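Local coordinates for antigen MTB48, Mycobacterial protein (Mycobacterium smegmatis, PDB 4WJ1) that belongs to the ESX-1 type VII secretion system and is probably involved in DNA conjugation, at least in the recipient strain, at residues Trp163-Gln167 with Ala208-Ala214; Thr59-Asp64 with Trp202-Met206; Glu136-Glu140 with Trp255-Gln259. One frame throughout, in Å; residues are numbered along the deposited sequence.

Contact 1: residues Trp163-Gln167 with Ala208-Ala214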
loop_
_atom_site.group_PDB
_atom_site.type_symbol
_atom_site.label_atom_id
_atom_site.label_comp_id
_atom_site.label_asym_id
_atom_site.label_seq_id
_atom_site.Cartn_x
_atom_site.Cartn_y
_atom_site.Cartn_z
ATOM N N TRP A 163 -0.615 -9.411 2.330
ATOM C CA TRP A 163 -0.424 -8.033 2.693
ATOM C C TRP A 163 0.587 -7.954 3.813
ATOM O O TRP A 163 1.516 -7.139 3.760
ATOM C CB TRP A 163 -1.746 -7.383 3.077
ATOM C CG TRP A 163 -2.438 -6.897 1.857
ATOM C CD1 TRP A 163 -3.486 -7.490 1.201
ATOM C CD2 TRP A 163 -2.104 -5.728 1.097
ATOM N NE1 TRP A 163 -3.839 -6.745 0.094
ATOM C CE2 TRP A 163 -3.001 -5.661 0.009
ATOM C CE3 TRP A 163 -1.141 -4.723 1.238
ATOM C CZ2 TRP A 163 -2.957 -4.640 -0.927
ATOM C CZ3 TRP A 163 -1.103 -3.710 0.311
ATOM C CH2 TRP A 163 -2.003 -3.672 -0.758
ATOM N N ARG A 164 0.435 -8.817 4.806
ATOM C CA ARG A 164 1.376 -8.844 5.913
ATOM C C ARG A 164 2.803 -8.985 5.403
ATOM O O ARG A 164 3.716 -8.312 5.876
ATOM C CB ARG A 164 1.055 -9.983 6.866
ATOM C CG ARG A 164 2.017 -10.114 8.029
ATOM C CD ARG A 164 1.862 -11.478 8.683
ATOM N NE ARG A 164 2.295 -12.527 7.768
ATOM C CZ ARG A 164 1.757 -13.740 7.698
ATOM N NH1 ARG A 164 0.753 -14.070 8.504
ATOM N NH2 ARG A 164 2.223 -14.620 6.814
ATOM N N ASP A 165 2.986 -9.840 4.408
ATOM C CA ASP A 165 4.329 -10.151 3.960
ATOM C C ASP A 165 4.872 -9.150 2.991
ATOM O O ASP A 165 6.065 -9.164 2.685
ATOM C CB ASP A 165 4.356 -11.518 3.331
ATOM C CG ASP A 165 4.134 -12.603 4.340
ATOM O OD1 ASP A 165 4.416 -12.417 5.542
ATOM O OD2 ASP A 165 3.684 -13.655 3.921
ATOM N N TYR A 166 3.999 -8.278 2.510
ATOM C CA TYR A 166 4.414 -7.242 1.582
ATOM C C TYR A 166 5.065 -6.089 2.337
ATOM O O TYR A 166 5.790 -5.289 1.758
ATOM C CB TYR A 166 3.226 -6.740 0.782
ATOM C CG TYR A 166 3.612 -6.071 -0.513
ATOM C CD1 TYR A 166 4.428 -6.724 -1.430
ATOM C CD2 TYR A 166 3.148 -4.797 -0.831
ATOM C CE1 TYR A 166 4.779 -6.125 -2.619
ATOM C CE2 TYR A 166 3.486 -4.200 -2.025
ATOM C CZ TYR A 166 4.299 -4.870 -2.913
ATOM O OH TYR A 166 4.638 -4.294 -4.106
ATOM N N GLN A 167 4.784 -6.015 3.634
ATOM C CA GLN A 167 5.306 -4.951 4.459
ATOM C C GLN A 167 6.815 -4.952 4.351
ATOM O O GLN A 167 7.428 -3.923 4.086
ATOM C CB GLN A 167 4.872 -5.112 5.917
ATOM C CG GLN A 167 5.868 -4.518 6.902
ATOM C CD GLN A 167 5.218 -4.040 8.187
ATOM O OE1 GLN A 167 4.198 -4.586 8.628
ATOM N NE2 GLN A 167 5.788 -2.987 8.783
ATOM N N ALA A 208 4.347 -0.236 6.687
ATOM C CA ALA A 208 3.604 -0.289 7.937
ATOM C C ALA A 208 2.108 -0.318 7.688
ATOM O O ALA A 208 1.368 -0.922 8.474
ATOM C CB ALA A 208 3.959 0.896 8.819
ATOM N N GLU A 209 1.668 0.356 6.620
ATOM C CA GLU A 209 0.255 0.345 6.239
ATOM C C GLU A 209 -0.136 -1.047 5.758
ATOM O O GLU A 209 -1.245 -1.497 5.996
ATOM C CB GLU A 209 -0.053 1.371 5.148
ATOM C CG GLU A 209 0.217 2.835 5.522
ATOM C CD GLU A 209 -0.775 3.413 6.520
ATOM O OE1 GLU A 209 -1.587 2.659 7.084
ATOM O OE2 GLU A 209 -0.732 4.641 6.761
ATOM N N CYS A 210 0.784 -1.715 5.078
ATOM C CA CYS A 210 0.601 -3.106 4.718
ATOM C C CYS A 210 0.337 -3.914 5.981
ATOM O O CYS A 210 -0.564 -4.741 6.008
ATOM C CB CYS A 210 1.825 -3.637 3.971
ATOM S SG CYS A 210 1.959 -3.011 2.294
ATOM N N GLY A 211 1.101 -3.632 7.034
ATOM C CA GLY A 211 0.920 -4.287 8.314
ATOM C C GLY A 211 -0.471 -4.006 8.869
ATOM O O GLY A 211 -1.151 -4.904 9.364
ATOM N N ARG A 212 -0.904 -2.758 8.761
ATOM C CA ARG A 212 -2.200 -2.367 9.291
ATOM C C ARG A 212 -3.348 -3.031 8.528
ATOM O O ARG A 212 -4.357 -3.396 9.128
ATOM C CB ARG A 212 -2.353 -0.835 9.271
ATOM C CG ARG A 212 -1.378 -0.111 10.216
ATOM C CD ARG A 212 -1.609 1.410 10.294
ATOM N NE ARG A 212 -2.981 1.706 10.693
ATOM C CZ ARG A 212 -3.795 2.549 10.058
ATOM N NH1 ARG A 212 -3.372 3.218 8.985
ATOM N NH2 ARG A 212 -5.037 2.732 10.508
ATOM N N LEU A 213 -3.209 -3.188 7.215
ATOM C CA LEU A 213 -4.281 -3.817 6.449
ATOM C C LEU A 213 -4.377 -5.295 6.856
ATOM O O LEU A 213 -5.465 -5.822 7.074
ATOM C CB LEU A 213 -4.045 -3.663 4.945
ATOM C CG LEU A 213 -5.037 -4.398 4.042
ATOM C CD1 LEU A 213 -6.458 -4.049 4.426
ATOM C CD2 LEU A 213 -4.773 -4.091 2.564
ATOM N N ALA A 214 -3.226 -5.939 7.011
ATOM C CA ALA A 214 -3.196 -7.313 7.459
ATOM C C ALA A 214 -3.846 -7.459 8.837
ATOM O O ALA A 214 -4.574 -8.412 9.078
ATOM C CB ALA A 214 -1.761 -7.838 7.470
#
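The hydroxyl of Y166, whose ring edge meets C210, is held by the carbonyl of P27 and, weakly, by the guanidinium of R26, so the polar end of the ring is tied to the loop between helices 12-22 and 40-96 while its CD2 lies 3.8 Å from C210 SG. The two segments face each other in an antiparallel helical hairpin of the PPE-type part of the chain, made by helices 154-178 and 187-230. Their local axes are 7.3 Å apart and run antiparallel at 161°. Small residues line the returning helix where the two backbones draw near: CB of C210 lies 3.5 Å from the carbonyl O of W163, and CB of A214 packs 3.6 Å from CB of R164.

W163 carries the apolar half. Its indole is turned back beside its own backbone N (chi1 -85°), which brings one face under L213. CD2 of L213 sits over that face, only 12° off the normal of the five-membered ring, a CH-pi contact. The sulfur of C210 comes instead to the edge of the W163 ring, in its plane, and meets the Y166 ring at its edge as well. Beyond the pair, W163 continues onto L56 and F60 of helix 40-96.

Q167 reaches across at the other end of the contact. Its chain is extended and lays the amide along the returning helix. NE2 is hydrogen-bonded to E171, and its nearest atom across the contact is A208 CA at 3.6 Å. OE1 approaches G211, where there is no side chain, to 3.3 Å from CA.

Contact 2: residues Thr59-Asp64 with Trp202-Met206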
loop_
_atom_site.group_PDB
_atom_site.type_symbol
_atom_site.label_atom_id
_atom_site.label_comp_id
_atom_site.label_asym_id
_atom_site.label_seq_id
_atom_site.Cartn_x
_atom_site.Cartn_y
_atom_site.Cartn_z
ATOM N N THR A 59 -1.843 4.081 -4.441
ATOM C CA THR A 59 -0.897 4.948 -3.753
ATOM C C THR A 59 0.522 4.495 -4.054
ATOM O O THR A 59 1.404 5.316 -4.299
ATOM C CB THR A 59 -1.160 4.947 -2.230
ATOM O OG1 THR A 59 -2.462 5.495 -1.981
ATOM C CG2 THR A 59 -0.126 5.762 -1.480
ATOM N N PHE A 60 0.730 3.181 -4.066
ATOM C CA PHE A 60 2.041 2.620 -4.361
ATOM C C PHE A 60 2.438 3.002 -5.774
ATOM O O PHE A 60 3.603 3.255 -6.044
ATOM C CB PHE A 60 2.040 1.095 -4.219
ATOM C CG PHE A 60 1.709 0.598 -2.833
ATOM C CD1 PHE A 60 1.789 1.437 -1.734
ATOM C CD2 PHE A 60 1.326 -0.724 -2.634
ATOM C CE1 PHE A 60 1.487 0.979 -0.459
ATOM C CE2 PHE A 60 1.026 -1.195 -1.367
ATOM C CZ PHE A 60 1.107 -0.343 -0.278
ATOM N N ALA A 61 1.467 3.025 -6.685
ATOM C CA ALA A 61 1.754 3.396 -8.071
ATOM C C ALA A 61 2.203 4.864 -8.144
ATOM O O ALA A 61 3.055 5.212 -8.961
ATOM C CB ALA A 61 0.548 3.169 -8.961
ATOM N N ALA A 62 1.620 5.721 -7.308
ATOM C CA ALA A 62 2.057 7.113 -7.248
ATOM C C ALA A 62 3.492 7.156 -6.729
ATOM O O ALA A 62 4.321 7.918 -7.230
ATOM C CB ALA A 62 1.139 7.932 -6.373
ATOM N N GLY A 63 3.779 6.297 -5.754
ATOM C CA GLY A 63 5.112 6.155 -5.200
ATOM C C GLY A 63 6.135 5.824 -6.267
ATOM O O GLY A 63 7.185 6.464 -6.353
ATOM N N ASP A 64 5.818 4.833 -7.092
ATOM C CA ASP A 64 6.654 4.478 -8.237
ATOM C C ASP A 64 6.975 5.688 -9.109
ATOM O O ASP A 64 8.098 5.840 -9.569
ATOM C CB ASP A 64 5.975 3.413 -9.094
ATOM C CG ASP A 64 5.876 2.053 -8.389
ATOM O OD1 ASP A 64 6.626 1.818 -7.417
ATOM O OD2 ASP A 64 5.064 1.208 -8.834
ATOM N N TRP A 202 8.892 7.123 3.318
ATOM C CA TRP A 202 7.492 6.969 2.998
ATOM C C TRP A 202 7.196 5.514 2.611
ATOM O O TRP A 202 6.171 4.959 2.981
ATOM C CB TRP A 202 7.113 7.923 1.881
ATOM C CG TRP A 202 5.737 7.748 1.358
ATOM C CD1 TRP A 202 4.603 8.334 1.823
ATOM C CD2 TRP A 202 5.349 6.948 0.240
ATOM N NE1 TRP A 202 3.520 7.941 1.067
ATOM C CE2 TRP A 202 3.955 7.086 0.088
ATOM C CE3 TRP A 202 6.045 6.121 -0.647
ATOM C CZ2 TRP A 202 3.244 6.441 -0.918
ATOM C CZ3 TRP A 202 5.337 5.474 -1.649
ATOM C CH2 TRP A 202 3.948 5.642 -1.776
ATOM N N TRP A 203 8.112 4.908 1.874
ATOM C CA TRP A 203 7.973 3.514 1.512
ATOM C C TRP A 203 7.885 2.653 2.765
ATOM O O TRP A 203 7.059 1.752 2.838
ATOM C CB TRP A 203 9.127 3.074 0.626
ATOM C CG TRP A 203 8.877 3.345 -0.817
ATOM C CD1 TRP A 203 9.656 4.075 -1.652
ATOM C CD2 TRP A 203 7.770 2.875 -1.608
ATOM N NE1 TRP A 203 9.113 4.103 -2.915
ATOM C CE2 TRP A 203 7.954 3.371 -2.916
ATOM C CE3 TRP A 203 6.647 2.075 -1.341
ATOM C CZ2 TRP A 203 7.058 3.105 -3.954
ATOM C CZ3 TRP A 203 5.750 1.824 -2.371
ATOM C CH2 TRP A 203 5.964 2.328 -3.660
ATOM N N ALA A 204 8.712 2.950 3.758
ATOM C CA ALA A 204 8.643 2.239 5.020
ATOM C C ALA A 204 7.287 2.451 5.687
ATOM O O ALA A 204 6.742 1.529 6.288
ATOM C CB ALA A 204 9.737 2.676 5.926
ATOM N N ASP A 205 6.739 3.656 5.581
ATOM C CA ASP A 205 5.390 3.909 6.098
ATOM C C ASP A 205 4.368 3.090 5.319
ATOM O O ASP A 205 3.430 2.544 5.893
ATOM C CB ASP A 205 5.032 5.400 6.028
ATOM C CG ASP A 205 5.970 6.263 6.862
ATOM O OD1 ASP A 205 6.696 5.691 7.705
ATOM O OD2 ASP A 205 5.985 7.508 6.683
HETATM N N MSE A 206 4.559 2.999 4.008
HETATM C CA MSE A 206 3.677 2.210 3.183
HETATM C C MSE A 206 3.732 0.735 3.616
HETATM O O MSE A 206 2.710 0.050 3.640
HETATM C CB MSE A 206 4.041 2.377 1.711
HETATM C CG MSE A 206 3.604 3.712 1.146
HETATM SE SE MSE A 206 1.757 4.187 1.605
HETATM C CE MSE A 206 2.136 5.482 3.016
HETATM O O HOH W 1 9.392 4.956 -5.521
#
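F60 and M206, the latter a selenomethionine, meet at the ring edge: SE lies in the plane of the phenyl ring in a Met-aromatic contact, and CB of M206 is 3.6 Å from CE1 of F60. The M206 chain is bent at chi2 and again at chi3, and this folding keeps the selenium close beside the ring. SE also comes 3.9 Å from CG2 of T59. That methyl is directed at the partner helix, whereas OG1 turns back to the carbonyl of K55 one helical turn earlier.

Two consecutive tryptophans fill the rest, and different first torsions separate them. W202 has CG anti to its N (chi1 173°), while W203 has CG anti to its carbonyl carbon (chi1 -87°). The indoles therefore leave the helix differently yet converge on the same neighbour, with CZ3 of W202 over the centre of the W203 ring. CG of M206 lies over one face of W202, toward the rim; the edge of W202 faces CG2 of T59, which is 3.5 Å from CZ2.

Here the PE-type helix 40-96 packs antiparallel on the PPE-type helix 187-230, within the long helical bundle that EspB builds from a single chain. The local axes are 11.4 Å apart, and the large indoles span that distance. G63 has no side chain, and CZ3 of W202 comes within 3.6 Å of its CA. CH2 of W203 rests 3.5 Å from the carbonyl O of F60. Past G63, D64 brings OD1 beside CZ2 of W203, its carboxylate inclined 36° to the indole and salt-bridged through OD2 to R26.

A water accepts from W203 NE1 and donates to G63 O, 2.8 Å from each, while NE1 of W202 bonds G281 O.

Contact 3: residues Glu136-Glu140 with Trp255-Gln259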
loop_
_atom_site.group_PDB
_atom_site.type_symbol
_atom_site.label_atom_id
_atom_site.label_comp_id
_atom_site.label_asym_id
_atom_site.label_seq_id
_atom_site.Cartn_x
_atom_site.Cartn_y
_atom_site.Cartn_z
ATOM N N GLU A 136 -32.405 -8.521 10.839
ATOM C CA GLU A 136 -32.642 -9.746 11.601
ATOM C C GLU A 136 -32.674 -10.934 10.644
ATOM O O GLU A 136 -33.086 -10.787 9.494
ATOM C CB GLU A 136 -33.946 -9.658 12.392
ATOM C CG GLU A 136 -33.829 -8.951 13.731
ATOM C CD GLU A 136 -35.130 -9.000 14.501
ATOM O OE1 GLU A 136 -36.132 -8.450 13.984
ATOM O OE2 GLU A 136 -35.159 -9.604 15.601
HETATM N N MSE A 137 -32.234 -12.101 11.113
HETATM C CA MSE A 137 -32.240 -13.309 10.283
HETATM C C MSE A 137 -32.735 -14.563 10.997
HETATM O O MSE A 137 -32.621 -14.677 12.216
HETATM C CB MSE A 137 -30.841 -13.598 9.745
HETATM C CG MSE A 137 -30.241 -12.520 8.869
HETATM SE SE MSE A 137 -28.768 -13.337 7.900
HETATM C CE MSE A 137 -29.757 -14.860 7.174
ATOM N N ASP A 138 -33.265 -15.504 10.218
ATOM C CA ASP A 138 -33.614 -16.834 10.706
ATOM C C ASP A 138 -32.358 -17.708 10.802
ATOM O O ASP A 138 -31.485 -17.630 9.938
ATOM C CB ASP A 138 -34.637 -17.474 9.777
ATOM C CG ASP A 138 -34.899 -18.928 10.114
ATOM O OD1 ASP A 138 -34.097 -19.795 9.695
ATOM O OD2 ASP A 138 -35.920 -19.204 10.779
ATOM N N TRP A 139 -32.261 -18.545 11.833
ATOM C CA TRP A 139 -31.006 -19.254 12.090
ATOM C C TRP A 139 -30.677 -20.314 11.040
ATOM O O TRP A 139 -29.506 -20.520 10.716
ATOM C CB TRP A 139 -31.010 -19.891 13.482
ATOM C CG TRP A 139 -31.900 -21.082 13.679
ATOM C CD1 TRP A 139 -33.182 -21.077 14.139
ATOM C CD2 TRP A 139 -31.546 -22.457 13.488
ATOM N NE1 TRP A 139 -33.662 -22.365 14.221
ATOM C CE2 TRP A 139 -32.677 -23.229 13.829
ATOM C CE3 TRP A 139 -30.395 -23.109 13.042
ATOM C CZ2 TRP A 139 -32.684 -24.619 13.737
ATOM C CZ3 TRP A 139 -30.404 -24.501 12.958
ATOM C CH2 TRP A 139 -31.539 -25.234 13.299
ATOM N N GLU A 140 -31.689 -20.987 10.503
ATOM C CA GLU A 140 -31.412 -21.979 9.473
ATOM C C GLU A 140 -30.987 -21.245 8.206
ATOM O O GLU A 140 -30.030 -21.640 7.539
ATOM C CB GLU A 140 -32.615 -22.876 9.202
ATOM C CG GLU A 140 -33.401 -23.259 10.448
ATOM C CD GLU A 140 -34.562 -24.213 10.154
ATOM O OE1 GLU A 140 -34.711 -24.634 8.980
ATOM O OE2 GLU A 140 -35.327 -24.538 11.097
ATOM N N TRP A 255 -35.763 -24.839 18.956
ATOM C CA TRP A 255 -35.735 -23.884 17.858
ATOM C C TRP A 255 -35.351 -22.522 18.399
ATOM O O TRP A 255 -34.497 -21.845 17.842
ATOM C CB TRP A 255 -37.083 -23.807 17.127
ATOM C CG TRP A 255 -37.007 -22.979 15.871
ATOM C CD1 TRP A 255 -36.821 -23.435 14.590
ATOM C CD2 TRP A 255 -37.088 -21.551 15.779
ATOM N NE1 TRP A 255 -36.785 -22.373 13.709
ATOM C CE2 TRP A 255 -36.949 -21.210 14.414
ATOM C CE3 TRP A 255 -37.265 -20.525 16.718
ATOM C CZ2 TRP A 255 -36.975 -19.879 13.968
ATOM C CZ3 TRP A 255 -37.297 -19.200 16.273
ATOM C CH2 TRP A 255 -37.149 -18.893 14.909
ATOM N N ALA A 256 -35.976 -22.141 19.504
ATOM C CA ALA A 256 -35.712 -20.859 20.135
ATOM C C ALA A 256 -34.255 -20.726 20.556
ATOM O O ALA A 256 -33.621 -19.692 20.305
ATOM C CB ALA A 256 -36.618 -20.677 21.325
HETATM N N MSE A 257 -33.726 -21.766 21.191
HETATM C CA MSE A 257 -32.334 -21.760 21.632
HETATM C C MSE A 257 -31.375 -21.565 20.472
HETATM O O MSE A 257 -30.441 -20.768 20.556
HETATM C CB MSE A 257 -31.989 -23.052 22.359
HETATM C CG MSE A 257 -32.402 -23.057 23.796
HETATM SE SE MSE A 257 -31.887 -24.739 24.591
HETATM C CE MSE A 257 -29.963 -24.529 24.383
ATOM N N LEU A 258 -31.617 -22.291 19.390
ATOM C CA LEU A 258 -30.780 -22.188 18.205
ATOM C C LEU A 258 -30.929 -20.814 17.570
ATOM O O LEU A 258 -29.959 -20.242 17.074
ATOM C CB LEU A 258 -31.123 -23.297 17.210
ATOM C CG LEU A 258 -30.799 -24.701 17.737
ATOM C CD1 LEU A 258 -31.663 -25.743 17.082
ATOM C CD2 LEU A 258 -29.330 -25.011 17.507
ATOM N N GLN A 259 -32.143 -20.277 17.598
ATOM C CA GLN A 259 -32.366 -18.938 17.076
ATOM C C GLN A 259 -31.574 -17.908 17.884
ATOM O O GLN A 259 -30.961 -16.999 17.312
ATOM C CB GLN A 259 -33.859 -18.597 17.082
ATOM C CG GLN A 259 -34.177 -17.213 16.543
ATOM C CD GLN A 259 -33.770 -17.044 15.095
ATOM O OE1 GLN A 259 -33.643 -18.017 14.357
ATOM N NE2 GLN A 259 -33.551 -15.800 14.684
#
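The amide of Q259 serves both of its ends at the start of helix 139-147. NE2 donates to the carbonyl O of M137 at 2.9 Å with an N-H...O angle of 159°, keeping M137 O in the amide plane. OE1 accepts from the backbone N of W139, also at 2.9 Å, which arrives on a lone pair in the carbonyl plane but on a more bent path. A bend at chi2 sets the amide alongside the chain at this point, and NE2 has a further partner in E263.

D138 is the N-cap of the helix. Its OD1 accepts weakly from the backbone N of E140 and also bonds the N of A141, so these amides of the first turn are met by the cap while that of W139 is met by Q259.

W139 has CG between its backbone N and carbonyl carbon (chi1 72°), the crowded position, and its indole reaches helix 248-272. Its edge meets the face of W255 in a T-shaped pair with planes at 64°. The two NE1 atoms of W139 and W255 are 3.2 Å apart, but both are donors and no hydrogen bond joins them. OE2 of E140 approaches NE1 of W255 only to 3.7 Å. The faces of the W139 ring are both covered, one by CG of E140 and the opposite one by CB of L258 in a CH-pi contact.

Helix 234-242 closes in as a third element: V237 touches W139 and E140, and F240 packs on L258. M137 turns the other way, onto A142 and I145 of helix 139-147.

Contacts 1 and 2 are one continuous piece of packing, centres 12 Å apart, and both use helix 187-230. F60 is shared between them: its CE2 lies 3.7 Å from CZ3 of W163, and its CZ is 3.8 Å from SG of C210. Helix 40-96 is thereby joined to both helices of the PPE-type hairpin near the middle of the elongated chain. Contact 3 stands apart, toward an end of the molecule, its centre about 38 Å from that of contact 1 and about 47 Å from that of contact 2. No atoms touch between it and the others; the nearest approach to contact 1 is about 24 Å.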